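PDB 7KOE: electron transfer flavoprotein, alpha subunit from Thermotoga maritima, which probably passes electrons between redox partners as part of a flavoprotein complex that binds flavin-adenine dinucleotide. Local coordinates for residues K28-E37 / L127-L136. Residues are numbered along the deposited sequence; the frame is centred on the assembly and turned at random.
Sequences KARDLASKLE and LDIIPDKKLL
Helix 21-33 of the electron transfer flavoprotein domain, an alpha/beta fold of the HUP group, meets, near its C-terminal end, the connection from strand 120-124 to strand 137-142, with L32 and I129 at the middle of the contact. The two methyls of L32 part company: CD2 lies 3.8 Å from I129 CG1 and equally close to CD1 of L136, whose side chain runs nearly at right angles to it, while CD1 turns to CD1 of L127. K28 carries the hydrogen bond between the segments: K28 NZ lies 3.1 Å from L127 O, tilted from the carbonyl plane. CG of K28 is anti to the backbone N (chi1 177°), and a bend at chi2 brings the amine round. L127 also packs on A161 and V163 of strand 160-163, next to 120-124 in the parallel sheet, and its side chain is about 10 Å from a bound FAD. Further along the chain, K35 lays CB beside I129 CB and bends at chi2 and chi3, taking K35 NZ to a long salt bridge with D128 OD1 (3.5 Å). L36, which packs on I7 of strand 6-9, uses CD1 for both I129 CD1 (3.9 Å) and K134 CB (3.7 Å). K134 bends at chi2 and runs on so that CE and NZ lie alongside E37 CB; its ammonium and the E37 carboxylate are near enough for a probable weak attraction, with E37 OE1 4.4 Å from K134 NZ.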
loop_
_atom_site.group_PDB
_atom_site.type_symbol
_atom_site.label_atom_id
_atom_site.label_comp_id
_atom_site.label_asym_id
_atom_site.label_seq_id
_atom_site.Cartn_x
_atom_site.Cartn_y
_atom_site.Cartn_z
ATOM N N LYS B 28 14.333 37.524 29.557
ATOM C CA LYS B 28 14.320 36.628 28.406
ATOM C C LYS B 28 15.294 37.100 27.336
ATOM O O LYS B 28 15.957 36.282 26.687
ATOM C CB LYS B 28 12.904 36.520 27.840
ATOM C CG LYS B 28 12.772 35.662 26.591
ATOM C CD LYS B 28 13.270 34.249 26.824
ATOM C CE LYS B 28 13.589 33.567 25.510
ATOM N NZ LYS B 28 14.167 32.212 25.710
ATOM N N ALA B 29 15.409 38.417 27.153
ATOM C CA ALA B 29 16.343 38.958 26.175
ATOM C C ALA B 29 17.794 38.753 26.587
ATOM O O ALA B 29 18.675 38.772 25.721
ATOM C CB ALA B 29 16.060 40.440 25.950
ATOM N N ARG B 30 18.063 38.567 27.884
ATOM C CA ARG B 30 19.391 38.149 28.320
ATOM C C ARG B 30 19.731 36.765 27.787
ATOM O O ARG B 30 20.856 36.527 27.336
ATOM C CB ARG B 30 19.474 38.159 29.845
ATOM C CG ARG B 30 19.546 39.541 30.450
ATOM C CD ARG B 30 20.677 40.339 29.838
ATOM N NE ARG B 30 21.980 39.976 30.377
ATOM C CZ ARG B 30 23.132 40.355 29.837
ATOM N NH1 ARG B 30 23.135 41.107 28.744
ATOM N NH2 ARG B 30 24.280 39.987 30.388
ATOM N N ASP B 31 18.768 35.843 27.825
ATOM C CA ASP B 31 18.962 34.541 27.207
ATOM C C ASP B 31 18.964 34.626 25.688
ATOM O O ASP B 31 19.492 33.724 25.030
ATOM C CB ASP B 31 17.878 33.573 27.675
ATOM C CG ASP B 31 18.014 33.214 29.141
ATOM O OD1 ASP B 31 19.152 33.223 29.653
ATOM O OD2 ASP B 31 16.982 32.921 29.780
ATOM N N LEU B 32 18.382 35.681 25.120
ATOM C CA LEU B 32 18.492 35.904 23.686
ATOM C C LEU B 32 19.835 36.520 23.328
ATOM O O LEU B 32 20.430 36.158 22.311
ATOM C CB LEU B 32 17.353 36.797 23.199
ATOM C CG LEU B 32 15.948 36.210 23.306
ATOM C CD1 LEU B 32 14.919 37.230 22.868
ATOM C CD2 LEU B 32 15.844 34.946 22.478
ATOM N N ALA B 33 20.330 37.441 24.157
ATOM C CA ALA B 33 21.631 38.049 23.913
ATOM C C ALA B 33 22.789 37.116 24.238
ATOM O O ALA B 33 23.901 37.343 23.752
ATOM C CB ALA B 33 21.775 39.342 24.717
ATOM N N SER B 34 22.561 36.082 25.050
ATOM C CA SER B 34 23.602 35.095 25.301
ATOM C C SER B 34 23.823 34.186 24.101
ATOM O O SER B 34 24.912 33.621 23.957
ATOM C CB SER B 34 23.256 34.253 26.527
ATOM O OG SER B 34 22.132 33.430 26.278
ATOM N N LYS B 35 22.817 34.033 23.242
ATOM C CA LYS B 35 22.953 33.254 22.023
ATOM C C LYS B 35 23.034 34.118 20.775
ATOM O O LYS B 35 23.313 33.591 19.693
ATOM C CB LYS B 35 21.787 32.268 21.893
ATOM C CG LYS B 35 21.489 31.514 23.176
ATOM C CD LYS B 35 21.025 30.096 22.895
ATOM C CE LYS B 35 19.914 29.682 23.842
ATOM N NZ LYS B 35 19.348 28.349 23.492
ATOM N N LEU B 36 22.803 35.420 20.895
ATOM C CA LEU B 36 23.040 36.360 19.811
ATOM C C LEU B 36 24.472 36.859 19.925
ATOM O O LEU B 36 24.930 37.181 21.025
ATOM C CB LEU B 36 22.068 37.539 19.880
ATOM C CG LEU B 36 21.763 38.291 18.587
ATOM C CD1 LEU B 36 21.145 37.338 17.600
ATOM C CD2 LEU B 36 20.836 39.461 18.848
ATOM N N GLU B 37 25.175 36.924 18.796
ATOM C CA GLU B 37 26.569 37.347 18.808
ATOM C C GLU B 37 26.641 38.869 18.874
ATOM O O GLU B 37 26.032 39.557 18.042
ATOM C CB GLU B 37 27.314 36.841 17.579
ATOM C CG GLU B 37 28.785 37.249 17.573
ATOM C CD GLU B 37 29.556 36.685 16.402
ATOM O OE1 GLU B 37 29.816 35.464 16.383
ATOM O OE2 GLU B 37 29.910 37.468 15.497
ATOM N N LEU B 127 10.260 32.147 22.168
ATOM C CA LEU B 127 11.389 32.884 21.603
ATOM C C LEU B 127 12.702 32.129 21.774
ATOM O O LEU B 127 13.025 31.652 22.865
ATOM C CB LEU B 127 11.505 34.254 22.263
ATOM C CG LEU B 127 10.379 35.260 22.079
ATOM C CD1 LEU B 127 10.796 36.562 22.705
ATOM C CD2 LEU B 127 10.082 35.449 20.613
ATOM N N ASP B 128 13.448 32.018 20.679
ATOM C CA ASP B 128 14.717 31.307 20.653
ATOM C C ASP B 128 15.491 31.774 19.432
ATOM O O ASP B 128 14.902 32.185 18.431
ATOM C CB ASP B 128 14.515 29.789 20.610
ATOM C CG ASP B 128 15.554 29.041 21.419
ATOM O OD1 ASP B 128 16.454 29.694 21.986
ATOM O OD2 ASP B 128 15.469 27.797 21.487
ATOM N N ILE B 129 16.815 31.709 19.526
ATOM C CA ILE B 129 17.705 32.146 18.457
ATOM C C ILE B 129 18.209 30.916 17.718
ATOM O O ILE B 129 18.715 29.976 18.341
ATOM C CB ILE B 129 18.872 32.985 19.006
ATOM C CG1 ILE B 129 18.349 34.281 19.637
ATOM C CG2 ILE B 129 19.892 33.281 17.914
ATOM C CD1 ILE B 129 17.995 35.372 18.642
ATOM N N ILE B 130 18.051 30.912 16.397
ATOM C CA ILE B 130 18.627 29.864 15.557
ATOM C C ILE B 130 20.070 30.248 15.243
ATOM O O ILE B 130 20.381 31.442 15.122
ATOM C CB ILE B 130 17.787 29.635 14.287
ATOM C CG1 ILE B 130 17.659 30.914 13.458
ATOM C CG2 ILE B 130 16.419 29.090 14.651
ATOM C CD1 ILE B 130 17.087 30.688 12.084
ATOM N N PRO B 131 20.993 29.289 15.140
ATOM C CA PRO B 131 22.412 29.638 14.998
ATOM C C PRO B 131 22.864 29.962 13.583
ATOM O O PRO B 131 24.036 30.307 13.399
ATOM C CB PRO B 131 23.113 28.376 15.514
ATOM C CG PRO B 131 22.186 27.283 15.146
ATOM C CD PRO B 131 20.808 27.842 15.352
ATOM N N ASP B 132 21.992 29.871 12.579
ATOM C CA ASP B 132 22.447 30.038 11.201
ATOM C C ASP B 132 22.595 31.509 10.826
ATOM O O ASP B 132 23.700 31.974 10.527
ATOM C CB ASP B 132 21.488 29.329 10.243
ATOM C CG ASP B 132 21.179 27.916 10.679
ATOM O OD1 ASP B 132 22.068 27.048 10.561
ATOM O OD2 ASP B 132 20.047 27.674 11.145
ATOM N N LYS B 133 21.494 32.260 10.832
ATOM C CA LYS B 133 21.532 33.679 10.505
ATOM C C LYS B 133 21.116 34.509 11.718
ATOM O O LYS B 133 20.668 35.651 11.574
ATOM C CB LYS B 133 20.656 33.952 9.271
ATOM C CG LYS B 133 21.042 35.164 8.388
ATOM C CD LYS B 133 20.153 36.395 8.543
ATOM C CE LYS B 133 20.592 37.504 7.608
ATOM N NZ LYS B 133 19.772 38.736 7.744
ATOM N N LYS B 134 21.253 33.921 12.916
ATOM C CA LYS B 134 21.043 34.587 14.208
ATOM C C LYS B 134 19.607 35.091 14.365
ATOM O O LYS B 134 19.354 36.097 15.031
ATOM C CB LYS B 134 22.048 35.724 14.423
ATOM C CG LYS B 134 23.513 35.317 14.384
ATOM C CD LYS B 134 23.926 34.483 15.584
ATOM C CE LYS B 134 25.421 34.219 15.543
ATOM N NZ LYS B 134 25.898 33.411 16.692
ATOM N N LEU B 135 18.660 34.390 13.752
ATOM C CA LEU B 135 17.284 34.856 13.686
ATOM C C LEU B 135 16.484 34.383 14.893
ATOM O O LEU B 135 16.795 33.370 15.521
ATOM C CB LEU B 135 16.613 34.376 12.400
ATOM C CG LEU B 135 17.284 34.811 11.102
ATOM C CD1 LEU B 135 16.585 34.194 9.909
ATOM C CD2 LEU B 135 17.279 36.319 11.007
ATOM N N LEU B 136 15.433 35.136 15.204
ATOM C CA LEU B 136 14.563 34.840 16.334
ATOM C C LEU B 136 13.416 33.950 15.869
ATOM O O LEU B 136 12.677 34.312 14.949
ATOM C CB LEU B 136 14.031 36.134 16.948
ATOM C CG LEU B 136 13.154 36.004 18.191
ATOM C CD1 LEU B 136 13.869 35.244 19.284
ATOM C CD2 LEU B 136 12.734 37.372 18.682
#